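Local coordinates for probable enoyl-CoA hydratase/isomerase (Pseudomonas aeruginosa, PDB 7BOR), which binds coenzyme A and is a crotonase-family protein that probably acts as an enoyl-CoA isomerase, at residues E3-V7 with M31-M35; F91-V95 with V203-K207; A97-G101 with D180-L185; T109-H113 with E137-I143. All blocks are in the same frame, centred on the assembly; numbering follows the deposited sequence.

Contact 1 (E3-V7 with M31-M35)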
loop_
_atom_site.group_PDB
_atom_site.type_symbol
_atom_site.label_atom_id
_atom_site.label_comp_id
_atom_site.label_asym_id
_atom_site.label_seq_id
_atom_site.Cartn_x
_atom_site.Cartn_y
_atom_site.Cartn_z
ATOM N N GLU A 3 0.412 4.231 -19.521
ATOM C CA GLU A 3 -1.018 4.495 -19.512
ATOM C C GLU A 3 -1.650 4.371 -18.130
ATOM O O GLU A 3 -2.602 5.103 -17.833
ATOM C CB GLU A 3 -1.684 3.537 -20.508
ATOM C CG GLU A 3 -3.195 3.414 -20.423
ATOM C CD GLU A 3 -3.678 1.999 -20.739
ATOM O OE1 GLU A 3 -2.854 1.150 -21.174
ATOM O OE2 GLU A 3 -4.889 1.738 -20.541
ATOM N N LEU A 4 -1.159 3.477 -17.271
ATOM C CA LEU A 4 -1.893 3.135 -16.057
ATOM C C LEU A 4 -1.299 3.689 -14.767
ATOM O O LEU A 4 -2.035 3.790 -13.784
ATOM C CB LEU A 4 -2.022 1.608 -15.930
ATOM C CG LEU A 4 -2.847 0.968 -17.056
ATOM C CD1 LEU A 4 -2.691 -0.522 -17.158
ATOM C CD2 LEU A 4 -4.318 1.287 -16.875
ATOM N N ILE A 5 -0.004 4.024 -14.741
ATOM C CA ILE A 5 0.644 4.728 -13.629
ATOM C C ILE A 5 1.208 6.055 -14.159
ATOM O O ILE A 5 2.176 6.063 -14.935
ATOM C CB ILE A 5 1.769 3.898 -12.988
ATOM C CG1 ILE A 5 1.274 2.579 -12.353
ATOM C CG2 ILE A 5 2.546 4.752 -11.976
ATOM C CD1 ILE A 5 0.121 2.689 -11.397
ATOM N N ARG A 6 0.629 7.178 -13.729
ATOM C CA ARG A 6 1.164 8.499 -14.066
ATOM C C ARG A 6 2.239 8.924 -13.071
ATOM O O ARG A 6 2.102 8.705 -11.865
ATOM C CB ARG A 6 0.050 9.539 -14.091
ATOM C CG ARG A 6 -0.797 9.486 -15.334
ATOM C CD ARG A 6 -2.252 9.909 -15.073
ATOM N NE ARG A 6 -2.374 11.204 -14.401
ATOM C CZ ARG A 6 -3.528 11.828 -14.178
ATOM N NH1 ARG A 6 -4.676 11.280 -14.565
ATOM N NH2 ARG A 6 -3.532 13.007 -13.562
ATOM N N VAL A 7 3.304 9.548 -13.581
ATOM C CA VAL A 7 4.444 9.953 -12.756
ATOM C C VAL A 7 4.734 11.452 -12.849
ATOM O O VAL A 7 5.653 11.876 -13.558
ATOM C CB VAL A 7 5.697 9.158 -13.149
ATOM C CG1 VAL A 7 5.672 7.780 -12.567
ATOM C CG2 VAL A 7 5.797 9.056 -14.683
ATOM N N MET A 31 1.630 -2.338 -13.647
ATOM C CA MET A 31 1.553 -1.227 -12.703
ATOM C C MET A 31 2.537 -1.417 -11.576
ATOM O O MET A 31 3.275 -0.486 -11.228
ATOM C CB MET A 31 0.132 -1.103 -12.187
ATOM C CG MET A 31 -0.812 -0.565 -13.257
ATOM S SD MET A 31 -2.499 -0.973 -12.891
ATOM C CE MET A 31 -2.852 0.306 -11.655
ATOM N N TYR A 32 2.620 -2.638 -11.042
ATOM C CA TYR A 32 3.594 -2.903 -10.003
ATOM C C TYR A 32 5.003 -2.623 -10.496
ATOM O O TYR A 32 5.866 -2.148 -9.738
ATOM C CB TYR A 32 3.495 -4.356 -9.564
ATOM C CG TYR A 32 2.322 -4.716 -8.717
ATOM C CD1 TYR A 32 2.135 -4.102 -7.498
ATOM C CD2 TYR A 32 1.453 -5.730 -9.082
ATOM C CE1 TYR A 32 1.084 -4.458 -6.662
ATOM C CE2 TYR A 32 0.397 -6.088 -8.254
ATOM C CZ TYR A 32 0.228 -5.430 -7.034
ATOM O OH TYR A 32 -0.774 -5.754 -6.172
ATOM N N SER A 33 5.284 -3.017 -11.747
ATOM C CA SER A 33 6.620 -2.842 -12.303
ATOM C C SER A 33 6.947 -1.362 -12.470
ATOM O O SER A 33 8.045 -0.932 -12.101
ATOM C CB SER A 33 6.728 -3.612 -13.630
ATOM O OG SER A 33 6.804 -5.017 -13.377
ATOM N N ARG A 34 5.991 -0.568 -12.973
ATOM C CA ARG A 34 6.228 0.865 -13.132
ATOM C C ARG A 34 6.477 1.515 -11.776
ATOM O O ARG A 34 7.404 2.323 -11.628
ATOM C CB ARG A 34 5.054 1.524 -13.870
ATOM C CG ARG A 34 5.178 3.062 -14.054
ATOM C CD ARG A 34 5.589 3.469 -15.447
ATOM N NE ARG A 34 6.359 4.716 -15.469
ATOM C CZ ARG A 34 7.570 4.856 -14.923
ATOM N NH1 ARG A 34 8.234 6.013 -14.983
ATOM N NH2 ARG A 34 8.110 3.840 -14.275
ATOM N N MET A 35 5.706 1.130 -10.753
ATOM C CA MET A 35 5.894 1.741 -9.438
ATOM C C MET A 35 7.208 1.306 -8.819
ATOM O O MET A 35 7.922 2.123 -8.220
ATOM C CB MET A 35 4.709 1.410 -8.528
ATOM C CG MET A 35 3.516 2.318 -8.796
ATOM S SD MET A 35 2.259 2.126 -7.525
ATOM C CE MET A 35 1.412 0.658 -8.158
#
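I5 is the centre of the tight part of this contact. Its side chain packs against M31, R34 and M35, about one turn of the helix. The CD1 tip meets two methionine methyls, at 3.8 Å from M31 CE and 4.0 Å from M35 CE. The CB–CG2 side of I5 rests on the aliphatic start of R34, with I5 CB 3.7 Å from R34 CG. M31 also serves L4: its CG packs on L4 CB at 3.7 Å. The M31 chain bends at chi3 (79°), which brings CE back against I5.

In the crotonase fold, strand 5-9 is an outermost strand of the six-stranded mixed sheet within this chain. Helix 29-44 packs against it here and runs nearly parallel to it, with 18° between the two short axes. L18, on the adjacent strand 13-18, also touches I5 and M35.

The far end is looser. R34 turns at chi2 (103°), and its guanidinium turns a face to V7: V7 CG1 sits over it, 3.9 Å from R34 NH1. Both residues are partly exposed. R34 NH2 has a long, weak ion pair with E37.

Contact 2 (F91-V95 with V203-K207)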
loop_
_atom_site.group_PDB
_atom_site.type_symbol
_atom_site.label_atom_id
_atom_site.label_comp_id
_atom_site.label_asym_id
_atom_site.label_seq_id
_atom_site.Cartn_x
_atom_site.Cartn_y
_atom_site.Cartn_z
ATOM N N PHE A 91 12.257 1.878 0.568
ATOM C CA PHE A 91 12.386 3.254 0.102
ATOM C C PHE A 91 12.914 4.121 1.246
ATOM O O PHE A 91 12.322 4.124 2.340
ATOM C CB PHE A 91 11.066 3.770 -0.386
ATOM C CG PHE A 91 11.168 5.016 -1.177
ATOM C CD1 PHE A 91 11.672 5.007 -2.451
ATOM C CD2 PHE A 91 10.717 6.194 -0.663
ATOM C CE1 PHE A 91 11.701 6.171 -3.176
ATOM C CE2 PHE A 91 10.742 7.340 -1.385
ATOM C CZ PHE A 91 11.242 7.331 -2.631
ATOM N N PRO A 92 14.046 4.803 1.077
ATOM C CA PRO A 92 14.652 5.524 2.205
ATOM C C PRO A 92 14.158 6.945 2.413
ATOM O O PRO A 92 14.476 7.524 3.460
ATOM C CB PRO A 92 16.146 5.528 1.834
ATOM C CG PRO A 92 16.113 5.596 0.330
ATOM C CD PRO A 92 14.942 4.755 -0.099
ATOM N N LYS A 93 13.444 7.533 1.492
ATOM C CA LYS A 93 12.935 8.895 1.653
ATOM C C LYS A 93 11.455 8.912 2.019
ATOM O O LYS A 93 10.774 7.866 1.995
ATOM C CB LYS A 93 13.162 9.705 0.374
ATOM C CG LYS A 93 14.632 9.697 -0.112
ATOM C CD LYS A 93 14.787 10.421 -1.450
ATOM C CE LYS A 93 16.129 10.123 -2.089
ATOM N NZ LYS A 93 16.119 10.565 -3.525
ATOM N N PRO A 94 10.914 10.083 2.379
ATOM C CA PRO A 94 9.509 10.164 2.792
ATOM C C PRO A 94 8.535 9.697 1.716
ATOM O O PRO A 94 8.572 10.144 0.565
ATOM C CB PRO A 94 9.311 11.644 3.138
ATOM C CG PRO A 94 10.606 12.105 3.604
ATOM C CD PRO A 94 11.648 11.319 2.768
ATOM N N VAL A 95 7.621 8.816 2.116
ATOM C CA VAL A 95 6.541 8.381 1.247
ATOM C C VAL A 95 5.209 8.739 1.908
ATOM O O VAL A 95 4.986 8.363 3.062
ATOM C CB VAL A 95 6.588 6.866 0.991
ATOM C CG1 VAL A 95 5.615 6.555 -0.069
ATOM C CG2 VAL A 95 7.944 6.426 0.635
ATOM N N VAL A 203 15.929 13.891 8.051
ATOM C CA VAL A 203 14.676 13.187 7.824
ATOM C C VAL A 203 14.955 11.737 7.466
ATOM O O VAL A 203 14.392 10.805 8.063
ATOM C CB VAL A 203 13.873 13.879 6.714
ATOM C CG1 VAL A 203 12.685 13.027 6.310
ATOM C CG2 VAL A 203 13.469 15.270 7.149
ATOM N N VAL A 204 15.832 11.534 6.471
ATOM C CA VAL A 204 16.139 10.207 5.954
ATOM C C VAL A 204 16.700 9.337 7.053
ATOM O O VAL A 204 16.319 8.167 7.210
ATOM C CB VAL A 204 17.131 10.336 4.775
ATOM C CG1 VAL A 204 17.886 9.031 4.533
ATOM C CG2 VAL A 204 16.385 10.789 3.552
ATOM N N GLU A 205 17.610 9.897 7.832
ATOM C CA GLU A 205 18.207 9.140 8.916
ATOM C C GLU A 205 17.232 8.891 10.045
ATOM O O GLU A 205 17.328 7.859 10.705
ATOM C CB GLU A 205 19.410 9.862 9.478
ATOM C CG GLU A 205 20.268 9.009 10.309
ATOM C CD GLU A 205 21.697 9.157 9.901
ATOM O OE1 GLU A 205 22.270 10.226 10.224
ATOM O OE2 GLU A 205 22.218 8.236 9.218
ATOM N N SER A 206 16.328 9.837 10.338
ATOM C CA SER A 206 15.307 9.535 11.335
ATOM C C SER A 206 14.471 8.347 10.887
ATOM O O SER A 206 14.135 7.465 11.684
ATOM C CB SER A 206 14.432 10.779 11.565
ATOM O OG SER A 206 15.165 11.760 12.282
ATOM N N LYS A 207 14.099 8.323 9.617
ATOM C CA LYS A 207 13.275 7.231 9.126
ATOM C C LYS A 207 14.037 5.920 9.200
ATOM O O LYS A 207 13.468 4.887 9.573
ATOM C CB LYS A 207 12.791 7.520 7.706
ATOM C CG LYS A 207 12.054 6.336 7.056
ATOM C CD LYS A 207 11.393 6.687 5.707
ATOM C CE LYS A 207 10.917 5.413 4.981
ATOM N NZ LYS A 207 10.083 5.730 3.825
#
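K207 reaches from its helix to the loop 91-95 and supplies the hydrogen bonds of this contact. Its CG lies opposite the backbone N (chi1 173°), and every later torsion is extended. The straight chain carries the ammonium group in among the carbonyls of the loop. K207 NZ donates to K93 O at 2.9 Å, from above the carbonyl plane and 43° out of it. A second, weak bond runs from K207 NZ to F91 O at 3.1 Å.

The charged interaction is with a third partner. K207 NZ forms a salt bridge with D115 OD2, which also accepts from V95 N. The buried ammonium is therefore held by one carboxylate and two carbonyls, which would favour its charged form.

The loop follows helix 80-90 and leads into strand 95-99 of the central crotonase sheet. The contact thus joins the entry to that strand with the long helix 200-233, away from the CoA site.

The remaining contacts are van der Waals ones. P94 CG meets V203 CG1 at 3.5 Å, the two side chains roughly perpendicular. F195 of helix 182-196 touches both. V204 lies against the backbone, with CG2 3.8 Å from P92 O. V95 CG2 is 3.9 Å from K207 NZ. K93 leaves its backbone away from the helix, and its NZ bonds to A42 O and V48 O.

Contact 3 (A97-G101 with D180-L185)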
loop_
_atom_site.group_PDB
_atom_site.type_symbol
_atom_site.label_atom_id
_atom_site.label_comp_id
_atom_site.label_asym_id
_atom_site.label_seq_id
_atom_site.Cartn_x
_atom_site.Cartn_y
_atom_site.Cartn_z
ATOM N N ALA A 97 0.897 8.664 1.410
ATOM C CA ALA A 97 -0.301 8.189 0.740
ATOM C C ALA A 97 -1.450 9.166 0.915
ATOM O O ALA A 97 -1.619 9.758 1.977
ATOM C CB ALA A 97 -0.758 6.831 1.280
ATOM N N ALA A 98 -2.266 9.274 -0.136
ATOM C CA ALA A 98 -3.470 10.106 -0.189
ATOM C C ALA A 98 -4.595 9.233 -0.717
ATOM O O ALA A 98 -4.635 8.909 -1.911
ATOM C CB ALA A 98 -3.279 11.312 -1.096
ATOM N N VAL A 99 -5.525 8.887 0.151
ATOM C CA VAL A 99 -6.428 7.773 -0.078
ATOM C C VAL A 99 -7.846 8.289 -0.119
ATOM O O VAL A 99 -8.308 8.903 0.844
ATOM C CB VAL A 99 -6.280 6.694 1.020
ATOM C CG1 VAL A 99 -7.242 5.525 0.747
ATOM C CG2 VAL A 99 -4.818 6.221 1.134
ATOM N N ASN A 100 -8.558 7.960 -1.193
ATOM C CA ASN A 100 -9.995 8.166 -1.294
ATOM C C ASN A 100 -10.652 6.857 -1.734
ATOM O O ASN A 100 -10.052 6.056 -2.437
ATOM C CB ASN A 100 -10.315 9.276 -2.318
ATOM C CG ASN A 100 -10.237 10.692 -1.711
ATOM O OD1 ASN A 100 -11.055 11.075 -0.875
ATOM N ND2 ASN A 100 -9.269 11.448 -2.143
ATOM N N GLY A 101 -11.884 6.654 -1.332
ATOM C CA GLY A 101 -12.638 5.535 -1.828
ATOM C C GLY A 101 -12.091 4.212 -1.324
ATOM O O GLY A 101 -11.692 4.099 -0.173
ATOM N N ASP A 180 -13.621 14.106 2.037
ATOM C CA ASP A 180 -13.343 13.205 0.924
ATOM C C ASP A 180 -13.102 13.984 -0.367
ATOM O O ASP A 180 -13.725 15.020 -0.634
ATOM C CB ASP A 180 -14.504 12.240 0.745
ATOM C CG ASP A 180 -14.756 11.403 1.985
ATOM O OD1 ASP A 180 -14.049 10.400 2.164
ATOM O OD2 ASP A 180 -15.651 11.753 2.802
ATOM N N GLY A 181 -12.185 13.467 -1.180
ATOM C CA GLY A 181 -11.975 13.985 -2.507
ATOM C C GLY A 181 -10.678 14.753 -2.607
ATOM O O GLY A 181 -9.690 14.432 -1.968
ATOM N N ALA A 182 -10.699 15.830 -3.373
ATOM C CA ALA A 182 -9.488 16.607 -3.612
ATOM C C ALA A 182 -8.792 17.058 -2.331
ATOM O O ALA A 182 -7.563 17.167 -2.300
ATOM C CB ALA A 182 -9.829 17.817 -4.470
ATOM N N THR A 183 -9.541 17.406 -1.283
ATOM C CA THR A 183 -8.877 17.886 -0.062
ATOM C C THR A 183 -7.781 16.936 0.420
ATOM O O THR A 183 -6.724 17.363 0.916
ATOM C CB THR A 183 -9.900 18.066 1.038
ATOM O OG1 THR A 183 -10.984 18.817 0.515
ATOM C CG2 THR A 183 -9.312 18.775 2.249
ATOM N N VAL A 184 -8.037 15.638 0.318
ATOM C CA VAL A 184 -7.086 14.654 0.827
ATOM C C VAL A 184 -5.757 14.820 0.123
ATOM O O VAL A 184 -4.682 14.879 0.760
ATOM C CB VAL A 184 -7.653 13.235 0.649
ATOM C CG1 VAL A 184 -6.547 12.172 1.022
ATOM C CG2 VAL A 184 -8.881 13.095 1.502
ATOM N N LEU A 185 -5.833 15.030 -1.199
ATOM C CA LEU A 185 -4.596 15.159 -1.949
ATOM C C LEU A 185 -3.923 16.494 -1.648
ATOM O O LEU A 185 -2.673 16.600 -1.567
ATOM C CB LEU A 185 -4.857 15.033 -3.452
ATOM C CG LEU A 185 -4.930 13.582 -3.948
ATOM C CD1 LEU A 185 -6.249 12.943 -3.489
ATOM C CD2 LEU A 185 -4.859 13.532 -5.436
HETATM O O HOH W 1 -12.907 9.016 0.170
#
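N100 points its carboxamide at the backbone of G181, and the two groups pair through two hydrogen bonds. This happens where strand 95-99 of the central crotonase sheet ends and helix 182-196 begins, so the contact ties that helix start to the end of the strand.

The N100 amide meets G181 with both of its polar atoms. G181 N donates to N100 OD1 at 2.7 Å, with an angle of 155° at the hydrogen. N100 ND2 donates back to G181 O at 3.0 Å. The two groups are not coplanar: each donor stands above the plane of the carbonyl that accepts it, by about 40°. With two bonds to one residue, the rotation of the carboxamide is fixed. N100 ND2 also has a weak bond to G56 O. The N100 CG branch lies opposite its own carbonyl carbon (chi1 -84°), which directs the amide to the helix start.

V184 and L185 come down from the first turn onto the strand. V184 CG1 lies against the backbone, 3.5 Å from V99 N, while V184 CB is near the N100 amide. L185 CD1 is 3.6 Å from N100 ND2. A98 CB meets both side chains, at 4.0 Å from V184 CG1 and 4.0 Å from L185 CG.

D180 joins through a water that donates to D180 OD1 and N100 OD1 and accepts from G101 N. D180 OD2 bonds to N122 ND2. G181 O also accepts from V184 N, which reaches it from the face opposite N100 ND2.

Contact 4 (T109-H113 with E137-I143)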
loop_
_atom_site.group_PDB
_atom_site.type_symbol
_atom_site.label_atom_id
_atom_site.label_comp_id
_atom_site.label_asym_id
_atom_site.label_seq_id
_atom_site.Cartn_x
_atom_site.Cartn_y
_atom_site.Cartn_z
ATOM N N THR A 109 -2.569 -2.570 3.021
ATOM C CA THR A 109 -1.320 -2.939 3.658
ATOM C C THR A 109 -0.162 -2.053 3.208
ATOM O O THR A 109 0.810 -1.915 3.942
ATOM C CB THR A 109 -0.968 -4.441 3.428
ATOM O OG1 THR A 109 -0.801 -4.698 2.042
ATOM C CG2 THR A 109 -2.039 -5.320 3.998
ATOM N N LEU A 110 -0.193 -1.492 1.997
ATOM C CA LEU A 110 0.963 -0.698 1.602
ATOM C C LEU A 110 1.058 0.563 2.440
ATOM O O LEU A 110 2.162 1.110 2.652
ATOM C CB LEU A 110 0.904 -0.358 0.133
ATOM C CG LEU A 110 -0.110 0.670 -0.368
ATOM C CD1 LEU A 110 0.503 2.104 -0.254
ATOM C CD2 LEU A 110 -0.556 0.323 -1.790
ATOM N N LEU A 111 -0.091 1.022 2.949
ATOM C CA LEU A 111 -0.134 2.171 3.846
ATOM C C LEU A 111 0.669 1.921 5.108
ATOM O O LEU A 111 1.131 2.874 5.748
ATOM C CB LEU A 111 -1.598 2.454 4.207
ATOM C CG LEU A 111 -2.621 2.632 3.077
ATOM C CD1 LEU A 111 -4.011 2.891 3.587
ATOM C CD2 LEU A 111 -2.128 3.744 2.161
ATOM N N LEU A 112 0.830 0.654 5.491
ATOM C CA LEU A 112 1.664 0.344 6.651
ATOM C C LEU A 112 3.147 0.628 6.415
ATOM O O LEU A 112 3.905 0.628 7.382
ATOM C CB LEU A 112 1.473 -1.128 7.056
ATOM C CG LEU A 112 0.024 -1.484 7.307
ATOM C CD1 LEU A 112 -0.120 -2.984 7.511
ATOM C CD2 LEU A 112 -0.558 -0.732 8.564
ATOM N N HIS A 113 3.566 0.928 5.182
ATOM C CA HIS A 113 4.955 1.256 4.878
ATOM C C HIS A 113 5.127 2.714 4.449
ATOM O O HIS A 113 6.227 3.119 4.033
ATOM C CB HIS A 113 5.486 0.284 3.800
ATOM C CG HIS A 113 5.254 -1.134 4.173
ATOM N ND1 HIS A 113 6.151 -1.850 4.930
ATOM C CD2 HIS A 113 4.180 -1.946 3.988
ATOM C CE1 HIS A 113 5.641 -3.037 5.200
ATOM N NE2 HIS A 113 4.450 -3.123 4.632
ATOM N N GLU A 137 -0.578 -10.383 4.037
ATOM C CA GLU A 137 0.490 -10.057 3.100
ATOM C C GLU A 137 1.101 -8.719 3.509
ATOM O O GLU A 137 0.587 -8.017 4.409
ATOM C CB GLU A 137 -0.120 -10.154 1.685
ATOM C CG GLU A 137 0.258 -9.168 0.721
ATOM C CD GLU A 137 -0.486 -7.892 0.888
ATOM O OE1 GLU A 137 -0.873 -7.558 2.032
ATOM O OE2 GLU A 137 -0.628 -7.213 -0.146
ATOM N N PHE A 138 2.279 -8.439 2.919
ATOM C CA PHE A 138 3.065 -7.208 3.110
ATOM C C PHE A 138 3.415 -6.945 4.598
ATOM O O PHE A 138 3.617 -5.801 5.027
ATOM C CB PHE A 138 2.327 -6.025 2.463
ATOM C CG PHE A 138 3.240 -4.961 1.844
ATOM C CD1 PHE A 138 4.596 -4.927 2.113
ATOM C CD2 PHE A 138 2.717 -3.998 1.014
ATOM C CE1 PHE A 138 5.386 -3.963 1.570
ATOM C CE2 PHE A 138 3.521 -3.040 0.466
ATOM C CZ PHE A 138 4.817 -3.002 0.745
ATOM N N GLY A 139 3.588 -7.995 5.386
ATOM C CA GLY A 139 3.979 -7.836 6.769
ATOM C C GLY A 139 2.876 -7.430 7.739
ATOM O O GLY A 139 3.145 -7.216 8.933
ATOM N N SER A 140 1.639 -7.372 7.266
ATOM C CA SER A 140 0.514 -6.980 8.095
ATOM C C SER A 140 0.289 -7.947 9.237
ATOM O O SER A 140 -0.278 -7.548 10.249
ATOM C CB SER A 140 -0.730 -6.898 7.238
ATOM O OG SER A 140 -1.052 -8.141 6.629
ATOM N N SER A 141 0.710 -9.223 9.093
ATOM C CA SER A 141 0.580 -10.176 10.196
ATOM C C SER A 141 1.524 -9.840 11.328
ATOM O O SER A 141 1.297 -10.248 12.468
ATOM C CB SER A 141 0.863 -11.617 9.723
ATOM O OG SER A 141 2.200 -11.757 9.314
ATOM N N LEU A 142 2.581 -9.095 11.041
ATOM C CA LEU A 142 3.408 -8.553 12.108
ATOM C C LEU A 142 2.992 -7.139 12.534
ATOM O O LEU A 142 2.902 -6.851 13.730
ATOM C CB LEU A 142 4.858 -8.536 11.639
ATOM C CG LEU A 142 5.872 -7.887 12.577
ATOM C CD1 LEU A 142 6.015 -8.796 13.776
ATOM C CD2 LEU A 142 7.118 -7.639 11.821
ATOM N N ILE A 143 2.856 -6.233 11.570
ATOM C CA ILE A 143 2.650 -4.817 11.887
ATOM C C ILE A 143 1.339 -4.607 12.633
ATOM O O ILE A 143 1.292 -3.879 13.622
ATOM C CB ILE A 143 2.716 -3.965 10.603
ATOM C CG1 ILE A 143 4.125 -4.032 10.024
ATOM C CG2 ILE A 143 2.293 -2.492 10.828
ATOM C CD1 ILE A 143 4.243 -3.422 8.627
#
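H113 and F138 stack in an offset pair, with ring centroids 3.9 Å apart and planes at 19°. H113 CD2 lies over the centre of the F138 ring. F138 CE1 sits over one face of the imidazole, toward its rim. The H113 ring has a second hold on the same residue: NE2 donates to F138 O at 2.8 Å. That oxygen lies in the ring plane, and the nitrogen lies in the carbonyl plane. Stack and bond together fix the turn of the imidazole.

F138 and G139 both have positive phi, as the central residues of a type I' turn do; this one runs from E137 to S140. The turn leads into helix 140-148, and G139 is its N-cap residue. Helix 106-109 and the 3-10 segment 110-113 face it deep inside the crotonase fold. The E137 side chain is about 7 Å from the bound coenzyme A.

T109 OG1 stands between the backbone N and the carbonyl carbon (chi1 62°), where it donates to E137 OE1 at 2.9 Å. It meets that oxygen on the syn side, 28° out of the carboxylate plane. The bent E137 chain brings the carboxylate back to T109. S140 OG donates to E137 O at 2.8 Å on a lone pair, and S140 N also bonds to this oxygen.

Apolar packing completes the contact. The L112 and I143 side chains run alongside each other, pointing opposite ways, with L112 CB 3.9 Å from I143 CD1. I143 CD1 is also 3.7 Å from H113 CE1.

From the N terminus, contact 1 closes first. It ties strand 5-9, outermost in this chain's sheet, to helix 29-44, and it is complete before any other contact opens. Contact 2 opens next, in the loop leading into strand 95-99, and closes last, at helix 200-233. Contact 3 lies nested inside that loop and joins the end of strand 95-99 to helix 182-196. Contact 4 is nested inside contact 3 and pairs 109-113 with the start of helix 140-148. None of the loops cross. Contacts 1 and 3 reach the same sheet. Contacts 3 and 4 touch where L111 CD2 packs on A97 CB, at 3.5 Å. The segments of contacts 2 and 3 adjoin in sequence.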